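Local coordinates for hypothetical protein PH0226 (Pyrococcus horikoshii, PDB 1VE3) that probably acts as an S-adenosylmethionine-dependent methyltransferase whose substrate is unknown, at residues L31-Y35 with E210-V215; A46-G50 with M72-A76; E173-I178 with V189-W194. All blocks are in the same frame, centred on the assembly; numbering follows the deposited sequence.

Contact 1. Residues L31-Y35 with E210-V215; sequences LLMKY and EAEEKV
Lys34 and Tyr35, in the segment that lies on helix 19-34, converge on the carboxylate of Glu213 in strand 207-215, which is the last strand, in order across it, of the seven-stranded Rossmann-like methyltransferase sheet. The two donors reach one oxygen from different directions. Tyr35 OH gives a short hydrogen bond of 2.5 Å to Glu213 OE2, which accepts on its anti lone pair, away from the other carboxylate oxygen; the carboxylate is turned 46° from the ring. Lys34 NZ comes to Glu213 OE2 at 3.1 Å from the syn side, 25° out of the carboxylate plane, and forms a salt bridge. Lysine suits this place because its chain runs fully extended from CG, long enough to cross from helix to strand, while Lys34 CG lies over the centre of the Tyr35 ring. Glu213 bends at chi2 (-83°), which carries its carboxylate round to both donors, and its CG meets the ring edge in plane. Ala211, with only a methyl group, lets the phenol end come close: its CB is 3.5 Å from Tyr35 CZ. Glu210 and Ala211 form a classic beta bulge opposite Val223, and Glu210 turns its carboxylate to Asn225 and Lys137. Further along the strand the contact becomes apolar, Leu31 CD1 meeting Val215 CG2 at 3.8 Å.

Contact 2. Residues A46-G50 with M72-A76; sequences ACGVG and MIRKA. With SAM (S-adenosylmethionine), chain C.
Val49 lays its CG1 methyl over helix 70-82, where it meets two side chains at once: the selenium of Met72, a selenomethionine, with CG1 4.0 Å from SE, and the aliphatic part of Lys75, which lies alongside pointing the same way. A branched but short residue fits here, since the methyl fills the groove between them while the Lys75 chain runs on past it. On the backbone side, Ala76 is small enough for the helix to come close, and its CA makes a C-H...O contact of 3.4 Å with Val49 O. Residues 46-50 are the glycine-rich loop after the first strand of the class I methyltransferase fold, tightened into a type II' turn by Gly50 N to Cys47 O at 3.0 Å. Gly48 takes the positive-phi corner of that turn, where a side chain would run into SAM CG; its N is held by Asp67, which also hydrogen-bonds SAM. Ala46 O accepts from the SAM amino nitrogen N at 2.7 Å. Met72 has CG beside the backbone N (chi1 -69°), which brings CG within 3.5 Å of SAM O3'. Across the loop, Cys47 SG rests on Ile73 CD1 at 4.1 Å, and its side chain also touches Phe89 of strand 88-91.

Contact 3. Residues E173-I178 with V189-W194; sequences ERTVVI and VRFNVW
Arg190 crosses Thr175 and Val177 on one face of the antiparallel hairpin formed by strands 175-179 and 188-192. Its CB and CG pass Val176 O, and CG comes 4.1 Å from Thr175 CB. Next, CD skirts Thr175 OG1. With CG anti to the backbone N (chi1 171°), the chain rises from the strand before chi3 bends it, folding the guanidinium so that one of its faces lies on the CG2 methyl of Val177. There Arg190 CZ is 3.5 Å from Val177 CG2, while NH1 is modelled doubtfully close to the same methyl. Thr175 OG1 lies near the guanidinium edge, 3.9 Å from Arg190 NE, and a water 3.0 Å from Thr175 OG1 also takes the N-H of Arg190 NE, although that second distance is doubtfully short. A valine here in place of Thr175 would probably leave this water without its hydroxyl partner beside Arg190. The other face is apolar: Ile178 CD1 meets Phe191 CE2 at 3.8 Å, and Phe191 stacks edge-to-face with Tyr6. Backbone bonds set the register, among them Phe191 N to Val176 O at 2.8 Å, and past the strand end Val193 N to Arg174 O at 2.8 Å. The arginine's aliphatic stem can thus pack over Thr175 and its guanidinium over Val177 while still meeting water, and the side with Val176, Ile178 and Phe191 is apolar.

Contact 2 is buried and touches the cofactor, contact 3 is largely buried but lies away from the annotated sites, and contact 1 sits at the surface. Contacts 1 and 2 both belong to the Rossmann-like body, on opposite sides of the chain's centre, where helices 19-34 and 70-82 meet an edge strand and a glycine-rich loop respectively; contact 3 holds together two strands of the separate three-stranded sheet. Chemistry follows place: charge and a shared carboxylate oxygen in contact 1, small residues and close apolar packing in contact 2, backbone pairing, with water and a guanidinium on one face, in contact 3. None touches another, and the centres of contacts 1 and 3 are about 27 Å apart.

Contact 1. Residues L31-Y35 with E210-V215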
loop_
_atom_site.group_PDB
_atom_site.type_symbol
_atom_site.label_atom_id
_atom_site.label_comp_id
_atom_site.label_asym_id
_atom_site.label_seq_id
_atom_site.Cartn_x
_atom_site.Cartn_y
_atom_site.Cartn_z
ATOM N N LEU A 31 -3.609 -4.681 14.205
ATOM C CA LEU A 31 -4.836 -4.657 14.987
ATOM C C LEU A 31 -5.532 -6.016 14.950
ATOM O O LEU A 31 -6.116 -6.451 15.942
ATOM C CB LEU A 31 -5.767 -3.571 14.447
ATOM C CG LEU A 31 -5.147 -2.175 14.345
ATOM C CD1 LEU A 31 -6.190 -1.189 13.865
ATOM C CD2 LEU A 31 -4.603 -1.751 15.706
ATOM N N LEU A 32 -5.460 -6.689 13.805
ATOM C CA LEU A 32 -6.088 -7.993 13.648
ATOM C C LEU A 32 -5.389 -9.058 14.482
ATOM O O LEU A 32 -6.020 -9.999 14.965
ATOM C CB LEU A 32 -6.097 -8.407 12.174
ATOM C CG LEU A 32 -7.026 -7.609 11.252
ATOM C CD1 LEU A 32 -6.924 -8.138 9.827
ATOM C CD2 LEU A 32 -8.458 -7.710 11.750
HETATM N N MSE A 33 -4.082 -8.911 14.657
HETATM C CA MSE A 33 -3.334 -9.878 15.443
HETATM C C MSE A 33 -3.511 -9.638 16.933
HETATM O O MSE A 33 -3.324 -10.542 17.743
HETATM C CB MSE A 33 -1.856 -9.834 15.059
HETATM C CG MSE A 33 -1.618 -10.296 13.631
HETATM SE SE MSE A 33 -2.673 -11.880 13.209
HETATM C CE MSE A 33 -4.077 -11.056 12.178
ATOM N N LYS A 34 -3.888 -8.417 17.288
ATOM C CA LYS A 34 -4.095 -8.065 18.681
ATOM C C LYS A 34 -5.331 -8.768 19.227
ATOM O O LYS A 34 -5.483 -8.916 20.441
ATOM C CB LYS A 34 -4.256 -6.549 18.817
ATOM C CG LYS A 34 -4.507 -6.054 20.232
ATOM C CD LYS A 34 -4.500 -4.533 20.270
ATOM C CE LYS A 34 -4.780 -4.004 21.662
ATOM N NZ LYS A 34 -4.671 -2.516 21.723
ATOM N N TYR A 35 -6.206 -9.213 18.331
ATOM C CA TYR A 35 -7.433 -9.881 18.747
ATOM C C TYR A 35 -7.619 -11.258 18.124
ATOM O O TYR A 35 -8.666 -11.882 18.277
ATOM C CB TYR A 35 -8.632 -8.989 18.420
ATOM C CG TYR A 35 -8.596 -7.655 19.131
ATOM C CD1 TYR A 35 -8.673 -7.584 20.518
ATOM C CD2 TYR A 35 -8.480 -6.465 18.417
ATOM C CE1 TYR A 35 -8.637 -6.359 21.179
ATOM C CE2 TYR A 35 -8.444 -5.237 19.068
ATOM C CZ TYR A 35 -8.524 -5.192 20.450
ATOM O OH TYR A 35 -8.496 -3.978 21.097
ATOM N N GLU A 210 -16.471 -6.821 22.354
ATOM C CA GLU A 210 -15.270 -7.213 23.083
ATOM C C GLU A 210 -14.302 -6.030 23.159
ATOM O O GLU A 210 -13.819 -5.688 24.231
ATOM C CB GLU A 210 -14.586 -8.393 22.374
ATOM C CG GLU A 210 -13.388 -8.977 23.118
ATOM C CD GLU A 210 -12.761 -10.161 22.392
ATOM O OE1 GLU A 210 -13.510 -11.047 21.943
ATOM O OE2 GLU A 210 -11.516 -10.215 22.277
ATOM N N ALA A 211 -14.034 -5.401 22.015
ATOM C CA ALA A 211 -13.116 -4.268 21.961
ATOM C C ALA A 211 -13.424 -3.351 20.778
ATOM O O ALA A 211 -14.239 -3.685 19.919
ATOM C CB ALA A 211 -11.685 -4.772 21.860
ATOM N N GLU A 212 -12.758 -2.200 20.738
ATOM C CA GLU A 212 -12.958 -1.243 19.659
ATOM C C GLU A 212 -11.735 -0.349 19.502
ATOM O O GLU A 212 -11.250 0.228 20.474
ATOM C CB GLU A 212 -14.193 -0.395 19.939
ATOM C CG GLU A 212 -14.658 0.414 18.749
ATOM C CD GLU A 212 -16.124 0.780 18.849
ATOM O OE1 GLU A 212 -16.479 1.634 19.691
ATOM O OE2 GLU A 212 -16.925 0.197 18.086
ATOM N N GLU A 213 -11.235 -0.247 18.274
ATOM C CA GLU A 213 -10.064 0.570 17.983
ATOM C C GLU A 213 -10.431 1.664 16.987
ATOM O O GLU A 213 -11.036 1.384 15.949
ATOM C CB GLU A 213 -8.957 -0.285 17.365
ATOM C CG GLU A 213 -8.501 -1.495 18.173
ATOM C CD GLU A 213 -7.472 -1.158 19.247
ATOM O OE1 GLU A 213 -6.792 -0.114 19.130
ATOM O OE2 GLU A 213 -7.331 -1.956 20.196
ATOM N N LYS A 214 -10.063 2.904 17.293
ATOM C CA LYS A 214 -10.341 4.003 16.381
ATOM C C LYS A 214 -9.189 4.083 15.384
ATOM O O LYS A 214 -8.027 4.130 15.772
ATOM C CB LYS A 214 -10.475 5.320 17.141
ATOM C CG LYS A 214 -11.021 6.455 16.284
ATOM C CD LYS A 214 -11.582 7.582 17.140
ATOM C CE LYS A 214 -12.372 8.570 16.295
ATOM N NZ LYS A 214 -13.002 9.634 17.124
ATOM N N VAL A 215 -9.521 4.086 14.098
ATOM C CA VAL A 215 -8.520 4.136 13.036
ATOM C C VAL A 215 -8.704 5.394 12.199
ATOM O O VAL A 215 -9.787 5.655 11.678
ATOM C CB VAL A 215 -8.635 2.898 12.113
ATOM C CG1 VAL A 215 -7.543 2.932 11.047
ATOM C CG2 VAL A 215 -8.540 1.622 12.943
#

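Contact 2. Residues A46-G50 with M72-A76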
loop_
_atom_site.group_PDB
_atom_site.type_symbol
_atom_site.label_atom_id
_atom_site.label_comp_id
_atom_site.label_asym_id
_atom_site.label_seq_id
_atom_site.Cartn_x
_atom_site.Cartn_y
_atom_site.Cartn_z
ATOM N N ALA A 46 -17.266 -11.127 2.148
ATOM C CA ALA A 46 -17.110 -10.051 1.166
ATOM C C ALA A 46 -15.593 -9.836 1.068
ATOM O O ALA A 46 -15.091 -8.739 1.313
ATOM C CB ALA A 46 -17.819 -8.766 1.651
ATOM N N CYS A 47 -14.879 -10.908 0.711
ATOM C CA CYS A 47 -13.413 -10.898 0.622
ATOM C C CYS A 47 -12.756 -10.120 -0.518
ATOM O O CYS A 47 -11.543 -9.894 -0.492
ATOM C CB CYS A 47 -12.890 -12.338 0.578
ATOM S SG CYS A 47 -13.476 -13.286 -0.848
ATOM N N GLY A 48 -13.532 -9.715 -1.515
ATOM C CA GLY A 48 -12.939 -8.985 -2.620
ATOM C C GLY A 48 -11.956 -9.884 -3.347
ATOM O O GLY A 48 -12.291 -11.020 -3.693
ATOM N N VAL A 49 -10.736 -9.402 -3.564
ATOM C CA VAL A 49 -9.738 -10.206 -4.259
ATOM C C VAL A 49 -8.924 -11.126 -3.341
ATOM O O VAL A 49 -7.954 -11.751 -3.773
ATOM C CB VAL A 49 -8.796 -9.307 -5.132
ATOM C CG1 VAL A 49 -9.611 -8.660 -6.252
ATOM C CG2 VAL A 49 -8.142 -8.238 -4.293
ATOM N N GLY A 50 -9.333 -11.207 -2.075
ATOM C CA GLY A 50 -8.678 -12.093 -1.124
ATOM C C GLY A 50 -7.422 -11.632 -0.402
ATOM O O GLY A 50 -6.759 -12.436 0.261
HETATM N N MSE A 72 -14.559 -10.731 -8.654
HETATM C CA MSE A 72 -13.708 -10.653 -7.470
HETATM C C MSE A 72 -13.143 -12.034 -7.165
HETATM O O MSE A 72 -11.948 -12.193 -6.939
HETATM C CB MSE A 72 -14.515 -10.154 -6.265
HETATM C CG MSE A 72 -14.938 -8.691 -6.360
HETATM SE SE MSE A 72 -13.419 -7.495 -6.370
HETATM C CE MSE A 72 -13.619 -6.815 -8.171
ATOM N N ILE A 73 -14.024 -13.028 -7.165
ATOM C CA ILE A 73 -13.642 -14.402 -6.886
ATOM C C ILE A 73 -12.670 -14.949 -7.931
ATOM O O ILE A 73 -11.718 -15.651 -7.589
ATOM C CB ILE A 73 -14.894 -15.306 -6.806
ATOM C CG1 ILE A 73 -15.775 -14.852 -5.635
ATOM C CG2 ILE A 73 -14.489 -16.764 -6.617
ATOM C CD1 ILE A 73 -15.078 -14.914 -4.282
ATOM N N ARG A 74 -12.900 -14.620 -9.199
ATOM C CA ARG A 74 -12.014 -15.082 -10.262
ATOM C C ARG A 74 -10.591 -14.565 -10.036
ATOM O O ARG A 74 -9.630 -15.326 -10.122
ATOM C CB ARG A 74 -12.524 -14.624 -11.634
ATOM C CG ARG A 74 -11.760 -15.245 -12.808
ATOM C CD ARG A 74 -12.350 -14.850 -14.157
ATOM N NE ARG A 74 -12.410 -13.400 -14.331
ATOM C CZ ARG A 74 -13.524 -12.678 -14.242
ATOM N NH1 ARG A 74 -14.688 -13.265 -13.987
ATOM N NH2 ARG A 74 -13.470 -11.361 -14.392
ATOM N N LYS A 75 -10.456 -13.273 -9.746
ATOM C CA LYS A 75 -9.134 -12.703 -9.498
ATOM C C LYS A 75 -8.516 -13.306 -8.241
ATOM O O LYS A 75 -7.311 -13.547 -8.181
ATOM C CB LYS A 75 -9.208 -11.181 -9.326
ATOM C CG LYS A 75 -9.167 -10.352 -10.596
ATOM C CD LYS A 75 -9.033 -8.865 -10.239
ATOM C CE LYS A 75 -9.201 -7.968 -11.456
ATOM N NZ LYS A 75 -9.142 -6.520 -11.098
ATOM N N ALA A 76 -9.348 -13.544 -7.234
ATOM C CA ALA A 76 -8.880 -14.104 -5.973
ATOM C C ALA A 76 -8.154 -15.417 -6.230
ATOM O O ALA A 76 -7.053 -15.635 -5.730
ATOM C CB ALA A 76 -10.057 -14.327 -5.024
HETATM N N SAM C . -13.086 -7.206 2.252
HETATM C CA SAM C . -12.611 -6.634 0.959
HETATM C C SAM C . -11.259 -5.956 1.170
HETATM O O SAM C . -10.403 -6.068 0.283
HETATM O OXT SAM C . -11.133 -5.317 2.261
HETATM C CB SAM C . -13.610 -5.616 0.510
HETATM C CG SAM C . -13.613 -5.393 -0.920
HETATM S SD SAM C . -14.828 -4.140 -1.496
HETATM C CE SAM C . -14.392 -2.694 -0.760
HETATM C "C5'" SAM C . -16.427 -4.769 -0.963
HETATM C "C4'" SAM C . -16.878 -6.216 -1.521
HETATM O "O4'" SAM C . -18.196 -6.557 -0.967
HETATM C "C3'" SAM C . -17.134 -6.241 -3.020
HETATM O "O3'" SAM C . -15.980 -7.140 -3.408
HETATM C "C2'" SAM C . -18.372 -7.010 -3.328
HETATM O "O2'" SAM C . -18.483 -7.934 -4.365
HETATM C "C1'" SAM C . -18.734 -7.495 -1.875
HETATM N N9 SAM C . -20.181 -7.650 -1.674
HETATM C C8 SAM C . -21.257 -6.789 -1.888
HETATM N N7 SAM C . -22.419 -7.309 -1.577
HETATM C C5 SAM C . -22.121 -8.562 -1.140
HETATM C C6 SAM C . -22.918 -9.684 -0.642
HETATM N N6 SAM C . -24.255 -9.624 -0.530
HETATM N N1 SAM C . -22.270 -10.880 -0.262
HETATM C C2 SAM C . -20.906 -10.979 -0.363
HETATM N N3 SAM C . -20.074 -9.999 -0.813
HETATM C C4 SAM C . -20.735 -8.803 -1.190
#

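Contact 3. Residues E173-I178 with V189-W194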
loop_
_atom_site.group_PDB
_atom_site.type_symbol
_atom_site.label_atom_id
_atom_site.label_comp_id
_atom_site.label_asym_id
_atom_site.label_seq_id
_atom_site.Cartn_x
_atom_site.Cartn_y
_atom_site.Cartn_z
ATOM N N GLU A 173 -32.761 8.872 2.923
ATOM C CA GLU A 173 -32.614 7.554 2.316
ATOM C C GLU A 173 -31.346 6.873 2.830
ATOM O O GLU A 173 -31.168 5.661 2.671
ATOM C CB GLU A 173 -32.535 7.713 0.793
ATOM C CG GLU A 173 -32.746 6.440 -0.006
ATOM C CD GLU A 173 -32.845 6.706 -1.501
ATOM O OE1 GLU A 173 -31.816 7.048 -2.125
ATOM O OE2 GLU A 173 -33.962 6.584 -2.048
ATOM N N ARG A 174 -30.464 7.660 3.443
ATOM C CA ARG A 174 -29.213 7.140 3.978
ATOM C C ARG A 174 -28.281 6.678 2.852
ATOM O O ARG A 174 -27.637 5.634 2.956
ATOM C CB ARG A 174 -29.496 5.968 4.921
ATOM C CG ARG A 174 -30.483 6.276 6.033
ATOM C CD ARG A 174 -30.785 5.017 6.828
ATOM N NE ARG A 174 -29.579 4.476 7.451
ATOM C CZ ARG A 174 -29.125 4.834 8.649
ATOM N NH1 ARG A 174 -29.777 5.733 9.376
ATOM N NH2 ARG A 174 -28.007 4.298 9.117
ATOM N N THR A 175 -28.224 7.449 1.772
ATOM C CA THR A 175 -27.359 7.114 0.644
ATOM C C THR A 175 -26.711 8.380 0.117
ATOM O O THR A 175 -27.100 9.487 0.488
ATOM C CB THR A 175 -28.138 6.470 -0.528
ATOM O OG1 THR A 175 -29.016 7.443 -1.106
ATOM C CG2 THR A 175 -28.953 5.266 -0.051
ATOM N N VAL A 176 -25.728 8.217 -0.758
ATOM C CA VAL A 176 -25.040 9.366 -1.328
ATOM C C VAL A 176 -24.440 9.020 -2.684
ATOM O O VAL A 176 -23.965 7.902 -2.905
ATOM C CB VAL A 176 -23.907 9.862 -0.394
ATOM C CG1 VAL A 176 -22.827 8.806 -0.283
ATOM C CG2 VAL A 176 -23.324 11.158 -0.924
ATOM N N VAL A 177 -24.479 9.994 -3.587
ATOM C CA VAL A 177 -23.931 9.839 -4.921
ATOM C C VAL A 177 -22.649 10.651 -5.007
ATOM O O VAL A 177 -22.652 11.851 -4.737
ATOM C CB VAL A 177 -24.903 10.366 -5.998
ATOM C CG1 VAL A 177 -24.294 10.185 -7.377
ATOM C CG2 VAL A 177 -26.230 9.640 -5.904
ATOM N N ILE A 178 -21.553 9.989 -5.358
ATOM C CA ILE A 178 -20.271 10.663 -5.507
ATOM C C ILE A 178 -19.841 10.543 -6.963
ATOM O O ILE A 178 -19.777 9.445 -7.512
ATOM C CB ILE A 178 -19.175 10.033 -4.616
ATOM C CG1 ILE A 178 -19.500 10.268 -3.142
ATOM C CG2 ILE A 178 -17.813 10.641 -4.956
ATOM C CD1 ILE A 178 -18.487 9.660 -2.197
ATOM N N VAL A 189 -21.325 6.861 -8.485
ATOM C CA VAL A 189 -21.525 5.696 -7.638
ATOM C C VAL A 189 -22.405 6.098 -6.462
ATOM O O VAL A 189 -22.240 7.182 -5.905
ATOM C CB VAL A 189 -20.188 5.161 -7.070
ATOM C CG1 VAL A 189 -20.419 3.845 -6.342
ATOM C CG2 VAL A 189 -19.175 4.983 -8.190
ATOM N N ARG A 190 -23.350 5.236 -6.103
ATOM C CA ARG A 190 -24.217 5.495 -4.960
ATOM C C ARG A 190 -23.798 4.550 -3.834
ATOM O O ARG A 190 -23.727 3.341 -4.022
ATOM C CB ARG A 190 -25.693 5.275 -5.322
ATOM C CG ARG A 190 -26.622 5.311 -4.110
ATOM C CD ARG A 190 -28.100 5.352 -4.486
ATOM N NE ARG A 190 -28.521 6.689 -4.886
ATOM C CZ ARG A 190 -28.671 7.091 -6.142
ATOM N NH1 ARG A 190 -29.053 8.339 -6.388
ATOM N NH2 ARG A 190 -28.458 6.246 -7.149
ATOM N N PHE A 191 -23.502 5.113 -2.669
ATOM C CA PHE A 191 -23.081 4.328 -1.512
ATOM C C PHE A 191 -24.131 4.394 -0.417
ATOM O O PHE A 191 -24.793 5.419 -0.262
ATOM C CB PHE A 191 -21.794 4.901 -0.902
ATOM C CG PHE A 191 -20.595 4.850 -1.799
ATOM C CD1 PHE A 191 -19.920 3.657 -2.016
ATOM C CD2 PHE A 191 -20.118 6.011 -2.398
ATOM C CE1 PHE A 191 -18.777 3.621 -2.819
ATOM C CE2 PHE A 191 -18.978 5.987 -3.203
ATOM C CZ PHE A 191 -18.306 4.790 -3.413
ATOM N N ASN A 192 -24.278 3.312 0.346
ATOM C CA ASN A 192 -25.192 3.323 1.487
ATOM C C ASN A 192 -24.364 4.055 2.537
ATOM O O ASN A 192 -23.193 3.727 2.732
ATOM C CB ASN A 192 -25.502 1.906 1.974
ATOM C CG ASN A 192 -26.569 1.226 1.149
ATOM O OD1 ASN A 192 -27.730 1.625 1.175
ATOM N ND2 ASN A 192 -26.184 0.189 0.414
ATOM N N VAL A 193 -24.952 5.046 3.199
ATOM C CA VAL A 193 -24.216 5.808 4.201
ATOM C C VAL A 193 -24.471 5.304 5.620
ATOM O O VAL A 193 -25.615 5.238 6.070
ATOM C CB VAL A 193 -24.587 7.308 4.151
ATOM C CG1 VAL A 193 -23.624 8.105 5.025
ATOM C CG2 VAL A 193 -24.564 7.814 2.709
ATOM N N TRP A 194 -23.398 4.951 6.318
ATOM C CA TRP A 194 -23.503 4.465 7.690
ATOM C C TRP A 194 -22.727 5.320 8.690
ATOM O O TRP A 194 -21.664 5.859 8.378
ATOM C CB TRP A 194 -22.991 3.027 7.799
ATOM C CG TRP A 194 -23.890 2.018 7.176
ATOM C CD1 TRP A 194 -23.802 1.501 5.912
ATOM C CD2 TRP A 194 -25.024 1.397 7.790
ATOM N NE1 TRP A 194 -24.813 0.588 5.705
ATOM C CE2 TRP A 194 -25.578 0.506 6.844
ATOM C CE3 TRP A 194 -25.627 1.508 9.054
ATOM C CZ2 TRP A 194 -26.710 -0.275 7.118
ATOM C CZ3 TRP A 194 -26.756 0.733 9.331
ATOM C CH2 TRP A 194 -27.283 -0.150 8.363
HETATM O O HOH W 1 -28.800 3.150 3.071
HETATM O O HOH W 2 -27.701 3.026 5.442
HETATM O O HOH W 3 -28.760 8.864 -3.691
#